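Local coordinates for trypsin-resistant surface T6 protein (Streptococcus pyogenes serotype M6, PDB 4P0D), which is the backbone pilin of the surface pili, probably polymerised by sortase into the shaft and anchored to the cell wall, with a modular three-domain structure, at residues L172-T177 and I259-V264; Y193-M198 and D298-K303. The protein carries 1 engineered substitution. All coordinates share one frame; numbering follows the deposited sequence. Where two conformers were deposited one is given.

Contact 1: residues L172-T177 and I259-V264; sequences LSYSLT and ISYKAV
Tyr174 and Tyr261 are paired across two antiparallel strands, their side chains on the same side as Leu172, Leu176, Ile259 and Ala263. Their rings are almost parallel, with planes at 13°, yet slid so far apart, 5.9 Å between centroids, that they barely overlap. The Tyr261 ring instead receives a methylene: Tyr174 CB sits over one face toward the rim, a CH-pi contact 4.0 Å from the centroid. Tyr261 takes the position between its backbone N and carbonyl carbon (chi1 44°), which swings its ring toward the neighbouring strand and across the Leu176 side chain. Leu176 CD1 then lies at the ring edge, 3.6 Å from Tyr261 OH, while this hydroxyl is hydrogen-bonded to Asp196. On the Tyr174 side, CE1 meets Ala263 CB at 4.2 Å, a small methyl suited to a place beside a broad ring. The other face of the pair carries Ser173, Ser175, Ser260 and Lys262, short or flexible polar groups fitted to a more exposed surface. Three hydrogen-bonded pairs, Leu172 with Ala263, Tyr174 with Tyr261 and Leu176 with Ile259, set the register, the shortest bonds being 2.7 Å, as from Tyr174 N to Tyr261 O. Residues alternating between an apolar and a polar face are the pattern of a beta-sandwich strand pair, here in the Cna-B-like domain of a pilin built on Ig-like folds.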
ATOM      1  N   LEU A 172       9.527  -0.288 -12.440  1.00 12.64           N
ATOM      2  CA  LEU A 172       9.727  -0.243 -10.991  1.00 12.59           C
ATOM      3  C   LEU A 172       9.211  -1.524 -10.354  1.00 12.61           C
ATOM      4  O   LEU A 172       8.140  -2.030 -10.749  1.00 14.17           O
ATOM      5  CB  LEU A 172       8.995   0.969 -10.412  1.00 12.72           C
ATOM      6  CG  LEU A 172       9.426   2.331 -10.967  1.00 13.19           C
ATOM      7  CD1 LEU A 172       8.746   3.452 -10.223  1.00 13.99           C
ATOM      8  CD2 LEU A 172      10.920   2.519 -10.861  1.00 13.42           C
ATOM      9  N   SER A 173       9.951  -2.034  -9.381  1.00 12.12           N
ATOM     10  CA  SER A 173       9.680  -3.342  -8.785  1.00 12.71           C
ATOM     11  C   SER A 173       9.266  -3.131  -7.339  1.00 13.12           C
ATOM     12  O   SER A 173      10.048  -2.675  -6.524  1.00 13.28           O
ATOM     13  CB  SER A 173      10.908  -4.247  -8.858  1.00 12.38           C
ATOM     14  OG  SER A 173      11.226  -4.509 -10.221  1.00 12.95           O
ATOM     15  N   TYR A 174       8.023  -3.477  -7.049  1.00 12.70           N
ATOM     16  CA  TYR A 174       7.449  -3.296  -5.735  1.00 13.18           C
ATOM     17  C   TYR A 174       7.362  -4.644  -5.016  1.00 13.42           C
ATOM     18  O   TYR A 174       7.188  -5.694  -5.631  1.00 12.48           O
ATOM     19  CB  TYR A 174       6.054  -2.717  -5.866  1.00 13.22           C
ATOM     20  CG  TYR A 174       5.987  -1.322  -6.422  1.00 13.75           C
ATOM     21  CD1 TYR A 174       5.945  -1.092  -7.795  1.00 13.81           C
ATOM     22  CD2 TYR A 174       5.946  -0.226  -5.576  1.00 14.05           C
ATOM     23  CE1 TYR A 174       5.864   0.193  -8.294  1.00 14.49           C
ATOM     24  CE2 TYR A 174       5.871   1.066  -6.071  1.00 14.29           C
ATOM     25  CZ  TYR A 174       5.829   1.270  -7.423  1.00 14.44           C
ATOM     26  OH  TYR A 174       5.743   2.551  -7.888  1.00 15.99           O
ATOM     27  N   SER A 175       7.479  -4.587  -3.702  1.00 15.05           N
ATOM     28  CA  SER A 175       7.430  -5.771  -2.848  1.00 15.96           C
ATOM     29  C   SER A 175       6.692  -5.456  -1.546  1.00 16.46           C
ATOM     30  O   SER A 175       6.868  -4.376  -0.966  1.00 15.83           O
ATOM     31  CB  SER A 175       8.838  -6.289  -2.564  1.00 17.08           C
ATOM     32  OG  SER A 175       9.601  -5.345  -1.853  1.00 18.74           O
ATOM     33  N   LEU A 176       5.851  -6.394  -1.123  1.00 16.10           N
ATOM     34  CA  LEU A 176       5.085  -6.250   0.099  1.00 17.35           C
ATOM     35  C   LEU A 176       5.459  -7.366   1.043  1.00 17.46           C
ATOM     36  O   LEU A 176       5.579  -8.522   0.632  1.00 17.28           O
ATOM     37  CB  LEU A 176       3.598  -6.354  -0.183  1.00 17.17           C
ATOM     38  CG  LEU A 176       2.930  -5.341  -1.088  1.00 17.59           C
ATOM     39  CD1 LEU A 176       1.478  -5.749  -1.338  1.00 18.06           C
ATOM     40  CD2 LEU A 176       2.991  -3.952  -0.472  1.00 18.17           C
ATOM     41  N   THR A 177       5.666  -7.032   2.308  1.00 17.94           N
ATOM     42  CA  THR A 177       5.703  -8.054   3.356  1.00 19.16           C
ATOM     43  C   THR A 177       4.691  -7.651   4.422  1.00 19.61           C
ATOM     44  O   THR A 177       4.345  -6.475   4.543  1.00 18.97           O
ATOM     45  CB  THR A 177       7.085  -8.199   3.988  1.00 19.92           C
ATOM     46  OG1 THR A 177       7.413  -6.994   4.672  1.00 21.80           O
ATOM     47  CG2 THR A 177       8.159  -8.502   2.914  1.00 20.26           C
ATOM     48  N   ILE A 259       4.785 -10.712  -1.490  1.00 17.78           N
ATOM     49  CA  ILE A 259       4.155 -10.374  -2.751  1.00 16.79           C
ATOM     50  C   ILE A 259       5.074  -9.419  -3.517  1.00 16.88           C
ATOM     51  O   ILE A 259       5.582  -8.464  -2.936  1.00 18.77           O
ATOM     52  CB  ILE A 259       2.773  -9.704  -2.508  1.00 16.42           C
ATOM     53  CG1 ILE A 259       1.867 -10.611  -1.660  1.00 16.35           C
ATOM     54  CG2 ILE A 259       2.070  -9.334  -3.815  1.00 15.97           C
ATOM     55  CD1 ILE A 259       0.483 -10.037  -1.455  1.00 16.96           C
ATOM     56  N   SER A 260       5.263  -9.664  -4.808  1.00 16.44           N
ATOM     57  CA  SER A 260       6.005  -8.755  -5.661  1.00 16.27           C
ATOM     58  C   SER A 260       5.221  -8.420  -6.919  1.00 14.52           C
ATOM     59  O   SER A 260       4.377  -9.198  -7.370  1.00 14.38           O
ATOM     60  CB  SER A 260       7.370  -9.357  -6.003  1.00 16.82           C
ATOM     61  OG  SER A 260       8.094  -9.427  -4.805  1.00 19.02           O
ATOM     62  N   TYR A 261       5.478  -7.238  -7.463  1.00 13.57           N
ATOM     63  CA  TYR A 261       4.855  -6.819  -8.714  1.00 13.57           C
ATOM     64  C   TYR A 261       5.576  -5.620  -9.309  1.00 13.85           C
ATOM     65  O   TYR A 261       6.378  -4.971  -8.648  1.00 13.15           O
ATOM     66  CB  TYR A 261       3.371  -6.519  -8.528  1.00 13.38           C
ATOM     67  CG  TYR A 261       3.039  -5.708  -7.301  1.00 13.54           C
ATOM     68  CD1 TYR A 261       2.899  -6.311  -6.052  1.00 13.72           C
ATOM     69  CD2 TYR A 261       2.852  -4.329  -7.387  1.00 14.11           C
ATOM     70  CE1 TYR A 261       2.584  -5.562  -4.920  1.00 14.03           C
ATOM     71  CE2 TYR A 261       2.543  -3.576  -6.269  1.00 13.92           C
ATOM     72  CZ  TYR A 261       2.398  -4.188  -5.049  1.00 14.11           C
ATOM     73  OH  TYR A 261       2.073  -3.411  -3.953  1.00 15.08           O
ATOM     74  N   LYS A 262       5.293  -5.344 -10.571  1.00 13.92           N
ATOM     75  CA  LYS A 262       5.985  -4.292 -11.281  1.00 14.50           C
ATOM     76  C   LYS A 262       5.027  -3.313 -11.880  1.00 13.65           C
ATOM     77  O   LYS A 262       3.896  -3.665 -12.183  1.00 14.20           O
ATOM     78  CB  LYS A 262       6.794  -4.902 -12.405  1.00 15.90           C
ATOM     79  CG  LYS A 262       7.989  -5.702 -11.939  1.00 18.08           C
ATOM     80  CD  LYS A 262       8.618  -6.299 -13.181  1.00 20.50           C
ATOM     81  CE  LYS A 262       9.874  -7.078 -12.902  1.00 23.49           C
ATOM     82  NZ  LYS A 262      10.332  -7.581 -14.241  1.00 26.18           N
ATOM     83  N   ALA A 263       5.501  -2.092 -12.097  1.00 13.05           N
ATOM     84  CA  ALA A 263       4.802  -1.131 -12.897  1.00 13.10           C
ATOM     85  C   ALA A 263       5.793  -0.319 -13.721  1.00 13.37           C
ATOM     86  O   ALA A 263       6.969  -0.233 -13.376  1.00 14.03           O
ATOM     87  CB  ALA A 263       3.940  -0.238 -12.033  1.00 13.67           C
ATOM     88  N   VAL A 264       5.334   0.257 -14.828  0.50 13.48           N
ATOM     89  CA  VAL A 264       6.214   1.048 -15.696  0.50 13.17           C
ATOM     90  C   VAL A 264       5.744   2.501 -15.806  0.50 13.32           C
ATOM     91  O   VAL A 264       4.558   2.775 -16.040  0.50 13.20           O
ATOM     92  CB  VAL A 264       6.307   0.446 -17.109  0.50 13.16           C
ATOM     93  CG1 VAL A 264       4.958   0.513 -17.795  0.50 13.08           C
ATOM     94  CG2 VAL A 264       7.366   1.170 -17.928  0.50 12.96           C
TER

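Contact 2: residues Y193-M198 and D298-K303; sequences YVSDNM and DKKPDK
Tyr193 and Pro301 meet by a CH-pi contact, a directed interaction between strand residues 193-197 and the irregular segment 298-303. Pro301 CD stands over the centre of the phenol ring, 4.0 Å from the centroid and only 10° off the ring normal. Proline suits this place because its CD carries hydrogens polarised by the adjoining nitrogen, and its rigid ring offers them to the aromatic face without a flexible chain to order.

Van der Waals packing supplies the rest. Lys300 crosses Tyr193 at about a right angle, and its CB lies 3.8 Å from Tyr193 CE1. The same CB reaches Ser195 OG at 3.7 Å, so the start of the lysine chain rests against the ring and the neighbouring serine hydroxyl together, the hydroxyl lying at the ring's edge. Tyr193 CG is anti to the backbone N (chi1 -169°), a setting that sends the ring out toward the loop.

No hydrogen bond joins the two segments; the polar groups have their main partners outside them. Tyr193 OH bonds to Asn296 O, just ahead of the loop segment, although Lys299 O is also near it at 3.5 Å. Ser195 OG bonds to Asn244, and the extended Lys300 chain carries NZ to a salt bridge with Glu281.

The chemistry implies attachment by apolar cover at the centre and polar ties around it: a loop from a hydrophilic region is laid on the strand by a proline and the aliphatic part of a lysine, while the charge of Lys300 is met by Glu281 on strand 276-285.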
ATOM      1  N   TYR A 193      -6.634  -9.928   3.520  1.00 14.78           N
ATOM      2  CA  TYR A 193      -6.942  -9.379   2.200  1.00 14.33           C
ATOM      3  C   TYR A 193      -5.987  -8.234   1.823  1.00 14.01           C
ATOM      4  O   TYR A 193      -5.915  -7.234   2.537  1.00 13.77           O
ATOM      5  CB  TYR A 193      -8.377  -8.872   2.230  1.00 14.33           C
ATOM      6  CG  TYR A 193      -9.025  -8.496   0.927  1.00 14.38           C
ATOM      7  CD1 TYR A 193      -8.631  -7.370   0.218  1.00 14.50           C
ATOM      8  CD2 TYR A 193     -10.112  -9.228   0.442  1.00 14.98           C
ATOM      9  CE1 TYR A 193      -9.262  -7.003  -0.955  1.00 14.08           C
ATOM     10  CE2 TYR A 193     -10.738  -8.882  -0.739  1.00 15.01           C
ATOM     11  CZ  TYR A 193     -10.315  -7.759  -1.424  1.00 14.94           C
ATOM     12  OH  TYR A 193     -10.939  -7.405  -2.580  1.00 15.54           O
ATOM     13  N   VAL A 194      -5.305  -8.368   0.683  1.00 14.07           N
ATOM     14  CA  VAL A 194      -4.282  -7.396   0.259  1.00 14.84           C
ATOM     15  C   VAL A 194      -4.685  -6.655  -1.026  1.00 15.96           C
ATOM     16  O   VAL A 194      -5.231  -7.252  -1.975  1.00 15.35           O
ATOM     17  CB  VAL A 194      -2.887  -8.075   0.143  1.00 15.12           C
ATOM     18  CG1 VAL A 194      -1.822  -7.081  -0.337  1.00 14.97           C
ATOM     19  CG2 VAL A 194      -2.495  -8.683   1.489  1.00 14.95           C
ATOM     20  N   SER A 195      -4.482  -5.330  -1.020  1.00 17.01           N
ATOM     21  CA  SER A 195      -4.784  -4.489  -2.179  1.00 18.06           C
ATOM     22  C   SER A 195      -3.656  -3.500  -2.463  1.00 17.98           C
ATOM     23  O   SER A 195      -2.913  -3.099  -1.561  1.00 17.53           O
ATOM     24  CB  SER A 195      -6.078  -3.691  -1.969  1.00 19.34           C
ATOM     25  OG  SER A 195      -7.105  -4.466  -1.368  1.00 21.23           O
ATOM     26  N   ASP A 196      -3.533  -3.117  -3.730  1.00 17.66           N
ATOM     27  CA  ASP A 196      -2.775  -1.926  -4.113  1.00 16.80           C
ATOM     28  C   ASP A 196      -3.414  -1.328  -5.340  1.00 17.45           C
ATOM     29  O   ASP A 196      -4.087  -2.027  -6.109  1.00 16.05           O
ATOM     30  CB  ASP A 196      -1.302  -2.265  -4.357  1.00 16.60           C
ATOM     31  CG  ASP A 196      -0.366  -1.052  -4.229  1.00 15.95           C
ATOM     32  OD1 ASP A 196      -0.827   0.091  -4.126  1.00 15.84           O
ATOM     33  OD2 ASP A 196       0.859  -1.253  -4.280  1.00 16.11           O
ATOM     34  N   ASN A 197      -3.267  -0.014  -5.480  1.00 17.96           N
ATOM     35  CA  ASN A 197      -3.624   0.674  -6.710  1.00 19.99           C
ATOM     36  C   ASN A 197      -2.566   1.734  -6.990  1.00 19.56           C
ATOM     37  O   ASN A 197      -2.203   2.529  -6.124  1.00 19.22           O
ATOM     38  CB  ASN A 197      -5.015   1.306  -6.624  1.00 21.61           C
ATOM     39  CG  ASN A 197      -5.617   1.613  -8.006  1.00 23.18           C
ATOM     40  OD1 ASN A 197      -5.646   0.769  -8.899  1.00 23.54           O
ATOM     41  ND2 ASN A 197      -6.129   2.818  -8.164  1.00 24.79           N
ATOM     42  N   MET A 198      -2.053   1.702  -8.198  1.00 20.26           N
ATOM     43  CA  MET A 198      -0.987   2.602  -8.606  1.00 21.40           C
ATOM     44  C   MET A 198      -1.602   3.914  -9.060  1.00 19.01           C
ATOM     45  O   MET A 198      -2.653   3.913  -9.696  1.00 19.14           O
ATOM     46  CB  MET A 198      -0.221   1.985  -9.773  1.00 23.15           C
ATOM     47  CG  MET A 198       0.499   0.684  -9.472  1.00 26.72           C
ATOM     48  SD  MET A 198       2.068   1.017  -8.671  1.00 33.90           S
ATOM     49  CE  MET A 198       2.413  -0.631  -8.066  1.00 33.68           C
ATOM     50  N   ASP A 298     -13.707  -8.275  -6.292  1.00 18.39           N
ATOM     51  CA  ASP A 298     -14.080  -7.127  -7.110  1.00 19.27           C
ATOM     52  C   ASP A 298     -13.826  -5.823  -6.384  1.00 20.42           C
ATOM     53  O   ASP A 298     -13.580  -4.811  -7.011  1.00 20.39           O
ATOM     54  CB  ASP A 298     -15.562  -7.160  -7.506  1.00 19.24           C
ATOM     55  CG  ASP A 298     -15.896  -8.346  -8.362  1.00 20.04           C
ATOM     56  OD1 ASP A 298     -15.019  -8.747  -9.147  1.00 19.13           O
ATOM     57  OD2 ASP A 298     -17.010  -8.889  -8.221  1.00 18.73           O
ATOM     58  N   LYS A 299     -13.903  -5.846  -5.063  1.00 21.03           N
ATOM     59  CA  LYS A 299     -13.956  -4.628  -4.308  1.00 22.91           C
ATOM     60  C   LYS A 299     -13.471  -4.902  -2.908  1.00 22.79           C
ATOM     61  O   LYS A 299     -13.991  -5.792  -2.212  1.00 20.75           O
ATOM     62  CB  LYS A 299     -15.397  -4.126  -4.249  1.00 25.13           C
ATOM     63  CG  LYS A 299     -15.577  -2.781  -3.553  1.00 28.79           C
ATOM     64  CD  LYS A 299     -17.024  -2.598  -3.099  1.00 30.47           C
ATOM     65  CE  LYS A 299     -17.171  -1.465  -2.093  1.00 32.07           C
ATOM     66  NZ  LYS A 299     -16.619  -0.186  -2.624  1.00 32.66           N
ATOM     67  N   LYS A 300     -12.484  -4.125  -2.491  1.00 22.06           N
ATOM     68  CA  LYS A 300     -11.946  -4.270  -1.155  1.00 23.20           C
ATOM     69  C   LYS A 300     -13.021  -3.936  -0.117  1.00 22.93           C
ATOM     70  O   LYS A 300     -13.953  -3.197  -0.396  1.00 21.86           O
ATOM     71  CB  LYS A 300     -10.687  -3.434  -0.989  1.00 23.86           C
ATOM     72  CG  LYS A 300     -10.908  -1.950  -1.056  1.00 24.30           C
ATOM     73  CD  LYS A 300      -9.614  -1.266  -1.450  1.00 25.26           C
ATOM     74  CE  LYS A 300      -9.813   0.233  -1.579  1.00 25.85           C
ATOM     75  NZ  LYS A 300      -8.507   0.911  -1.811  1.00 26.91           N
ATOM     76  N   PRO A 301     -12.916  -4.525   1.072  1.00 23.71           N
ATOM     77  CA  PRO A 301     -13.967  -4.339   2.062  1.00 24.88           C
ATOM     78  C   PRO A 301     -13.980  -2.933   2.673  1.00 26.72           C
ATOM     79  O   PRO A 301     -12.956  -2.237   2.656  1.00 27.41           O
ATOM     80  CB  PRO A 301     -13.600  -5.364   3.136  1.00 23.54           C
ATOM     81  CG  PRO A 301     -12.126  -5.471   3.048  1.00 24.15           C
ATOM     82  CD  PRO A 301     -11.798  -5.330   1.595  1.00 24.33           C
ATOM     83  N   ASP A 302     -15.129  -2.540   3.218  1.00 29.17           N
ATOM     84  CA  ASP A 302     -15.231  -1.319   4.025  1.00 31.66           C
ATOM     85  C   ASP A 302     -14.725  -1.592   5.442  1.00 31.59           C
ATOM     86  O   ASP A 302     -14.768  -2.738   5.908  1.00 31.50           O
ATOM     87  CB  ASP A 302     -16.675  -0.836   4.064  1.00 33.60           C
ATOM     88  CG  ASP A 302     -17.215  -0.541   2.692  1.00 35.82           C
ATOM     89  OD1 ASP A 302     -16.518   0.140   1.909  1.00 39.07           O
ATOM     90  OD2 ASP A 302     -18.325  -1.012   2.385  1.00 38.12           O
ATOM     91  N   LYS A 303     -14.254  -0.545   6.121  1.00 31.48           N
ATOM     92  CA  LYS A 303     -13.602  -0.687   7.433  1.00 32.19           C
ATOM     93  C   LYS A 303     -14.515  -0.382   8.625  1.00 32.80           C
ATOM     94  O   LYS A 303     -15.542   0.265   8.465  1.00 31.90           O
ATOM     95  CB  LYS A 303     -12.351   0.185   7.481  1.00 32.45           C
ATOM     96  CG  LYS A 303     -11.242  -0.354   6.587  1.00 32.60           C
ATOM     97  CD  LYS A 303     -10.004   0.525   6.616  1.00 34.48           C
ATOM     98  CE  LYS A 303     -10.178   1.775   5.775  1.00 34.94           C
ATOM     99  NZ  LYS A 303      -8.938   2.603   5.756  1.00 36.30           N
TER

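Beyond the N-terminal domain the chain runs through strand 171-179 and then strand 192-197, which supply the first halves of contacts 1 and 2. Contact 1 closes its loop when strand 258-265 returns beside 171-179; contact 2 closes later, when the hydrophilic loop after strand 276-285 reaches 192-197. Their segments alternate, so the two loops cross. The contacts, with centres about 16 Å apart, meet directly: Met198 CE packs on both Tyr174 and Tyr261, and Leu176 touches Val194. The segment 193-198 thus ties the strand pair on one side to the long loop on the other.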